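Local coordinates for RNase III inhibitor (Mycobacterium tuberculosis, PDB 5M3I), which is of unknown function but belongs to the macro domain family, with a three-layered alpha/beta/alpha fold, and goes by the name RNase III inhibitor, at residues A[96-106]-A[131-142]. Residues are numbered along the deposited sequence; the frame is centred on the assembly and turned at random.
Sequences PSKLAYIDAGL and GGLDWEDVEQRL
The guanidinium of R141 carries L99 CD2 on one face, displaced toward the rim and 4.0 Å from NE, while D103 meets its edge. There R141 NE donates to the syn lone pair of D103 OD1 at 2.9 Å, a salt bridge in which carboxylate and guanidinium lie nearly coplanar, 7° apart. The bond is bent, with an N-H...O angle of 132°. At another part of the rim, R141 NH1 donates to D137 O, one helical turn back; that donor stands above the carbonyl plane. Two in-plane partners thus fix the rotation of the guanidinium. With CG beside the backbone N and the chain extended from CG to NE, R141 spans the gap to helix 99-106.

L99 crosses R141 at about a right angle, and its CD1 comes 3.8 Å from D137 OD2. Farther along, L106 sets CD1 against R141 CB and CD2 against L142 CD2, the latter pair 3.8 Å apart; L142 also touches I156 of strand 153-156.

Toward the helix starts, L133 points its methyls into 96-106: CD1 meets I102 CG1 tip to tip at 3.6 Å and lies close to S97 OG, while CD2 rests on K98 CA. The S97 hydroxyl, turned away from its own N, hydrogen-bonds to T89 O, which satisfies this buried group. S97 N donates to G131 O at 3.0 Å, pinning the two loops together ahead of their helices.

Helices 99-106 and 135-142 run nearly parallel, 16° apart with axes 10.7 Å from each other, as neighbouring helices in the alpha/beta/alpha sandwich of a macro domain.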
ATOM      1  N   PRO A  96       7.239  14.684  -6.058  1.00 78.42           N
ATOM      2  CA  PRO A  96       7.581  13.792  -4.967  1.00 70.71           C
ATOM      3  C   PRO A  96       6.448  13.527  -3.981  1.00 66.82           C
ATOM      4  O   PRO A  96       5.365  14.135  -4.042  1.00 66.20           O
ATOM      5  CB  PRO A  96       8.732  14.500  -4.253  1.00 72.74           C
ATOM      6  CG  PRO A  96       8.830  15.861  -4.828  1.00 77.52           C
ATOM      7  CD  PRO A  96       7.743  16.056  -5.829  1.00 78.17           C
ATOM      8  N   SER A  97       6.722  12.610  -3.071  1.00 62.12           N
ATOM      9  CA  SER A  97       5.787  12.250  -2.039  1.00 61.12           C
ATOM     10  C   SER A  97       6.005  13.226  -0.915  1.00 60.62           C
ATOM     11  O   SER A  97       6.892  14.046  -1.014  1.00 63.29           O
ATOM     12  CB  SER A  97       6.007  10.816  -1.573  1.00 59.24           C
ATOM     13  OG  SER A  97       5.002  10.463  -0.632  1.00 56.81           O
ATOM     14  N   LYS A  98       5.121  13.193   0.088  1.00 58.56           N
ATOM     15  CA  LYS A  98       5.237  14.007   1.293  1.00 57.92           C
ATOM     16  C   LYS A  98       4.718  13.274   2.486  1.00 58.07           C
ATOM     17  O   LYS A  98       3.811  12.417   2.382  1.00 57.64           O
ATOM     18  CB  LYS A  98       4.440  15.291   1.119  1.00 61.83           C
ATOM     19  CG  LYS A  98       5.017  16.139   0.002  1.00 63.69           C
ATOM     20  CD  LYS A  98       4.461  17.525  -0.040  1.00 70.20           C
ATOM     21  CE  LYS A  98       5.321  18.404  -0.962  1.00 70.98           C
ATOM     22  NZ  LYS A  98       4.533  19.594  -1.318  1.00 73.96           N
ATOM     23  N   LEU A  99       5.270  13.601   3.636  1.00 59.75           N
ATOM     24  CA  LEU A  99       4.883  12.983   4.897  1.00 60.97           C
ATOM     25  C   LEU A  99       3.421  13.161   5.219  1.00 60.63           C
ATOM     26  O   LEU A  99       2.767  12.215   5.695  1.00 61.60           O
ATOM     27  CB  LEU A  99       5.756  13.482   6.054  1.00 63.39           C
ATOM     28  CG  LEU A  99       7.171  12.858   6.024  1.00 63.88           C
ATOM     29  CD1 LEU A  99       8.100  13.548   7.012  1.00 67.83           C
ATOM     30  CD2 LEU A  99       7.172  11.361   6.294  1.00 62.53           C
ATOM     31  N   ALA A 100       2.895  14.325   4.886  1.00 61.76           N
ATOM     32  CA  ALA A 100       1.453  14.599   5.034  1.00 61.98           C
ATOM     33  C   ALA A 100       0.560  13.624   4.228  1.00 60.73           C
ATOM     34  O   ALA A 100      -0.525  13.283   4.676  1.00 59.06           O
ATOM     35  CB  ALA A 100       1.141  16.028   4.659  1.00 63.52           C
ATOM     36  N   TYR A 101       1.031  13.174   3.062  1.00 60.30           N
ATOM     37  CA  TYR A 101       0.309  12.193   2.278  1.00 59.90           C
ATOM     38  C   TYR A 101       0.269  10.801   2.961  1.00 56.98           C
ATOM     39  O   TYR A 101      -0.689  10.047   2.806  1.00 53.88           O
ATOM     40  CB  TYR A 101       0.943  12.047   0.899  1.00 61.62           C
ATOM     41  CG  TYR A 101       1.036  13.300   0.021  1.00 61.15           C
ATOM     42  CD1 TYR A 101       0.364  14.504   0.324  1.00 61.69           C
ATOM     43  CD2 TYR A 101       1.752  13.231  -1.166  1.00 59.98           C
ATOM     44  CE1 TYR A 101       0.461  15.617  -0.543  1.00 64.51           C
ATOM     45  CE2 TYR A 101       1.867  14.321  -2.019  1.00 64.34           C
ATOM     46  CZ  TYR A 101       1.226  15.506  -1.711  1.00 65.11           C
ATOM     47  OH  TYR A 101       1.371  16.499  -2.621  1.00 74.26           O
ATOM     48  N   ILE A 102       1.355  10.484   3.667  1.00 55.14           N
ATOM     49  CA  ILE A 102       1.510   9.225   4.339  1.00 54.22           C
ATOM     50  C   ILE A 102       0.613   9.271   5.577  1.00 54.54           C
ATOM     51  O   ILE A 102      -0.108   8.299   5.873  1.00 54.34           O
ATOM     52  CB  ILE A 102       2.994   8.919   4.698  1.00 53.33           C
ATOM     53  CG1 ILE A 102       3.919   8.949   3.455  1.00 55.15           C
ATOM     54  CG2 ILE A 102       3.161   7.569   5.391  1.00 53.10           C
ATOM     55  CD1 ILE A 102       3.478   8.148   2.270  1.00 52.47           C
ATOM     56  N   ASP A 103       0.668  10.367   6.317  1.00 58.71           N
ATOM     57  CA  ASP A 103      -0.218  10.548   7.503  1.00 59.09           C
ATOM     58  C   ASP A 103      -1.673  10.352   7.135  1.00 55.38           C
ATOM     59  O   ASP A 103      -2.382   9.637   7.796  1.00 55.40           O
ATOM     60  CB  ASP A 103      -0.005  11.912   8.132  1.00 65.48           C
ATOM     61  CG  ASP A 103       1.389  12.068   8.755  1.00 69.53           C
ATOM     62  OD1 ASP A 103       2.089  11.054   8.967  1.00 67.46           O
ATOM     63  OD2 ASP A 103       1.778  13.218   9.081  1.00 77.53           O
ATOM     64  N   ALA A 104      -2.087  10.972   6.044  1.00 55.35           N
ATOM     65  CA  ALA A 104      -3.491  10.952   5.654  1.00 55.88           C
ATOM     66  C   ALA A 104      -3.897   9.567   5.159  1.00 54.40           C
ATOM     67  O   ALA A 104      -4.957   9.060   5.508  1.00 56.19           O
ATOM     68  CB  ALA A 104      -3.792  12.032   4.603  1.00 55.47           C
ATOM     69  N   GLY A 105      -3.057   8.953   4.353  1.00 52.37           N
ATOM     70  CA  GLY A 105      -3.309   7.589   3.912  1.00 50.73           C
ATOM     71  C   GLY A 105      -3.381   6.534   5.023  1.00 49.95           C
ATOM     72  O   GLY A 105      -4.212   5.623   4.954  1.00 48.03           O
ATOM     73  N   LEU A 106      -2.534   6.658   6.027  1.00 49.31           N
ATOM     74  CA  LEU A 106      -2.505   5.699   7.108  1.00 52.57           C
ATOM     75  C   LEU A 106      -3.811   5.698   7.852  1.00 54.72           C
ATOM     76  O   LEU A 106      -4.299   4.623   8.241  1.00 57.75           O
ATOM     77  CB  LEU A 106      -1.324   5.958   8.075  1.00 53.59           C
ATOM     78  CG  LEU A 106       0.037   5.576   7.464  1.00 53.59           C
ATOM     79  CD1 LEU A 106       1.171   6.111   8.335  1.00 58.97           C
ATOM     80  CD2 LEU A 106       0.214   4.102   7.314  1.00 52.15           C
ATOM     81  N   GLY A 131       9.637   8.349  -4.081  1.00 82.18           N
ATOM     82  CA  GLY A 131       9.030   9.558  -3.543  1.00 74.84           C
ATOM     83  C   GLY A 131       9.931  10.512  -2.785  1.00 73.33           C
ATOM     84  O   GLY A 131       9.500  11.610  -2.461  1.00 72.77           O
ATOM     85  N   GLY A 132      11.161  10.094  -2.482  1.00 71.82           N
ATOM     86  CA  GLY A 132      12.138  10.913  -1.785  1.00 69.37           C
ATOM     87  C   GLY A 132      11.980  11.101  -0.283  1.00 67.55           C
ATOM     88  O   GLY A 132      12.616  11.991   0.271  1.00 66.08           O
ATOM     89  N   LEU A 133      11.172  10.292   0.409  1.00 64.41           N
ATOM     90  CA  LEU A 133      11.023  10.432   1.894  1.00 63.56           C
ATOM     91  C   LEU A 133      12.125   9.674   2.676  1.00 62.94           C
ATOM     92  O   LEU A 133      12.749   8.768   2.153  1.00 61.80           O
ATOM     93  CB  LEU A 133       9.632   9.943   2.340  1.00 64.05           C
ATOM     94  CG  LEU A 133       8.434  10.606   1.633  1.00 63.85           C
ATOM     95  CD1 LEU A 133       7.127  10.065   2.161  1.00 60.39           C
ATOM     96  CD2 LEU A 133       8.464  12.117   1.769  1.00 65.89           C
ATOM     97  N   ASP A 134      12.337  10.056   3.926  1.00 65.32           N
ATOM     98  CA  ASP A 134      13.278   9.383   4.815  1.00 68.71           C
ATOM     99  C   ASP A 134      12.659   8.113   5.425  1.00 67.10           C
ATOM    100  O   ASP A 134      11.556   8.169   6.003  1.00 66.04           O
ATOM    101  CB  ASP A 134      13.646  10.342   5.934  1.00 75.26           C
ATOM    102  CG  ASP A 134      14.956   9.998   6.603  1.00 81.02           C
ATOM    103  OD1 ASP A 134      15.150   8.838   6.999  1.00 84.05           O
ATOM    104  OD2 ASP A 134      15.809  10.908   6.736  1.00 85.66           O
ATOM    105  N   TRP A 135      13.349   6.975   5.308  1.00 65.04           N
ATOM    106  CA  TRP A 135      12.822   5.685   5.806  1.00 63.28           C
ATOM    107  C   TRP A 135      12.423   5.758   7.270  1.00 62.59           C
ATOM    108  O   TRP A 135      11.339   5.352   7.669  1.00 60.76           O
ATOM    109  CB  TRP A 135      13.830   4.546   5.593  1.00 62.86           C
ATOM    110  CG  TRP A 135      13.473   3.186   6.291  1.00 62.56           C
ATOM    111  CD1 TRP A 135      14.307   2.399   7.037  1.00 63.57           C
ATOM    112  CD2 TRP A 135      12.228   2.498   6.244  1.00 58.85           C
ATOM    113  NE1 TRP A 135      13.651   1.278   7.471  1.00 60.67           N
ATOM    114  CE2 TRP A 135      12.369   1.321   6.996  1.00 59.58           C
ATOM    115  CE3 TRP A 135      11.007   2.756   5.623  1.00 59.30           C
ATOM    116  CZ2 TRP A 135      11.331   0.413   7.158  1.00 56.75           C
ATOM    117  CZ3 TRP A 135       9.975   1.871   5.806  1.00 57.24           C
ATOM    118  CH2 TRP A 135      10.151   0.701   6.556  1.00 57.39           C
ATOM    119  N   GLU A 136      13.324   6.258   8.074  1.00 62.89           N
ATOM    120  CA  GLU A 136      13.133   6.241   9.506  1.00 62.62           C
ATOM    121  C   GLU A 136      11.871   7.009   9.858  1.00 62.95           C
ATOM    122  O   GLU A 136      11.162   6.641  10.803  1.00 65.28           O
ATOM    123  CB  GLU A 136      14.373   6.802  10.202  1.00 65.85           C
ATOM    124  CG  GLU A 136      14.333   6.705  11.697  1.00 68.58           C
ATOM    125  CD  GLU A 136      15.615   7.164  12.352  1.00 73.89           C
ATOM    126  OE1 GLU A 136      16.679   7.282  11.683  1.00 77.02           O
ATOM    127  OE2 GLU A 136      15.553   7.421  13.566  1.00 81.01           O
ATOM    128  N   ASP A 137      11.571   8.074   9.110  1.00 64.08           N
ATOM    129  CA  ASP A 137      10.351   8.855   9.344  1.00 64.31           C
ATOM    130  C   ASP A 137       9.091   8.027   9.068  1.00 62.51           C
ATOM    131  O   ASP A 137       8.116   8.105   9.816  1.00 63.20           O
ATOM    132  CB  ASP A 137      10.301  10.096   8.437  1.00 66.83           C
ATOM    133  CG  ASP A 137      11.261  11.191   8.860  1.00 72.54           C
ATOM    134  OD1 ASP A 137      11.734  11.167  10.033  1.00 78.29           O
ATOM    135  OD2 ASP A 137      11.493  12.102   8.045  1.00 72.11           O
ATOM    136  N   VAL A 138       9.105   7.361   7.918  1.00 58.75           N
ATOM    137  CA  VAL A 138       7.996   6.571   7.443  1.00 55.85           C
ATOM    138  C   VAL A 138       7.846   5.327   8.315  1.00 54.89           C
ATOM    139  O   VAL A 138       6.746   5.025   8.754  1.00 53.94           O
ATOM    140  CB  VAL A 138       8.208   6.141   5.994  1.00 57.44           C
ATOM    141  CG1 VAL A 138       7.099   5.179   5.542  1.00 59.34           C
ATOM    142  CG2 VAL A 138       8.242   7.361   5.076  1.00 56.82           C
ATOM    143  N   GLU A 139       8.950   4.688   8.672  1.00 53.96           N
ATOM    144  CA  GLU A 139       8.913   3.518   9.565  1.00 54.04           C
ATOM    145  C   GLU A 139       8.254   3.828  10.910  1.00 53.33           C
ATOM    146  O   GLU A 139       7.422   3.063  11.367  1.00 52.93           O
ATOM    147  CB  GLU A 139      10.317   2.945   9.762  1.00 55.05           C
ATOM    148  CG  GLU A 139      10.401   1.680  10.572  1.00 52.92           C
ATOM    149  CD  GLU A 139      11.833   1.236  10.814  1.00 57.57           C
ATOM    150  OE1 GLU A 139      12.574   1.960  11.528  1.00 63.14           O
ATOM    151  OE2 GLU A 139      12.232   0.185  10.269  1.00 54.29           O
ATOM    152  N   GLN A 140       8.569   4.977  11.503  1.00 58.03           N
ATOM    153  CA  GLN A 140       7.889   5.433  12.735  1.00 60.51           C
ATOM    154  C   GLN A 140       6.387   5.483  12.559  1.00 57.28           C
ATOM    155  O   GLN A 140       5.652   4.995  13.399  1.00 59.17           O
ATOM    156  CB  GLN A 140       8.346   6.815  13.163  1.00 63.28           C
ATOM    157  CG  GLN A 140       9.694   6.819  13.837  1.00 68.26           C
ATOM    158  CD  GLN A 140      10.310   8.234  13.908  1.00 72.13           C
ATOM    159  OE1 GLN A 140       9.580   9.254  13.839  1.00 73.20           O
ATOM    160  NE2 GLN A 140      11.643   8.303  13.981  1.00 69.81           N
ATOM    161  N   ARG A 141       5.949   6.098  11.478  1.00 57.30           N
ATOM    162  CA  ARG A 141       4.524   6.264  11.245  1.00 56.91           C
ATOM    163  C   ARG A 141       3.842   4.940  10.995  1.00 54.67           C
ATOM    164  O   ARG A 141       2.756   4.698  11.507  1.00 57.85           O
ATOM    165  CB  ARG A 141       4.265   7.223  10.112  1.00 55.94           C
ATOM    166  CG  ARG A 141       4.589   8.652  10.493  1.00 58.02           C
ATOM    167  CD  ARG A 141       4.803   9.506   9.252  1.00 57.71           C
ATOM    168  NE  ARG A 141       4.917  10.913   9.607  1.00 61.82           N
ATOM    169  CZ  ARG A 141       5.995  11.474  10.150  1.00 63.46           C
ATOM    170  NH1 ARG A 141       7.083  10.770  10.407  1.00 64.48           N
ATOM    171  NH2 ARG A 141       5.986  12.759  10.440  1.00 65.71           N
ATOM    172  N   LEU A 142       4.475   4.086  10.239  1.00 54.03           N
ATOM    173  CA  LEU A 142       3.925   2.774   9.979  1.00 53.30           C
ATOM    174  C   LEU A 142       3.753   1.997  11.270  1.00 54.25           C
ATOM    175  O   LEU A 142       2.669   1.417  11.495  1.00 50.47           O
ATOM    176  CB  LEU A 142       4.796   1.969   9.026  1.00 54.03           C
ATOM    177  CG  LEU A 142       4.751   2.360   7.559  1.00 55.12           C
ATOM    178  CD1 LEU A 142       5.794   1.578   6.772  1.00 54.37           C
ATOM    179  CD2 LEU A 142       3.387   2.069   6.975  1.00 58.03           C
TER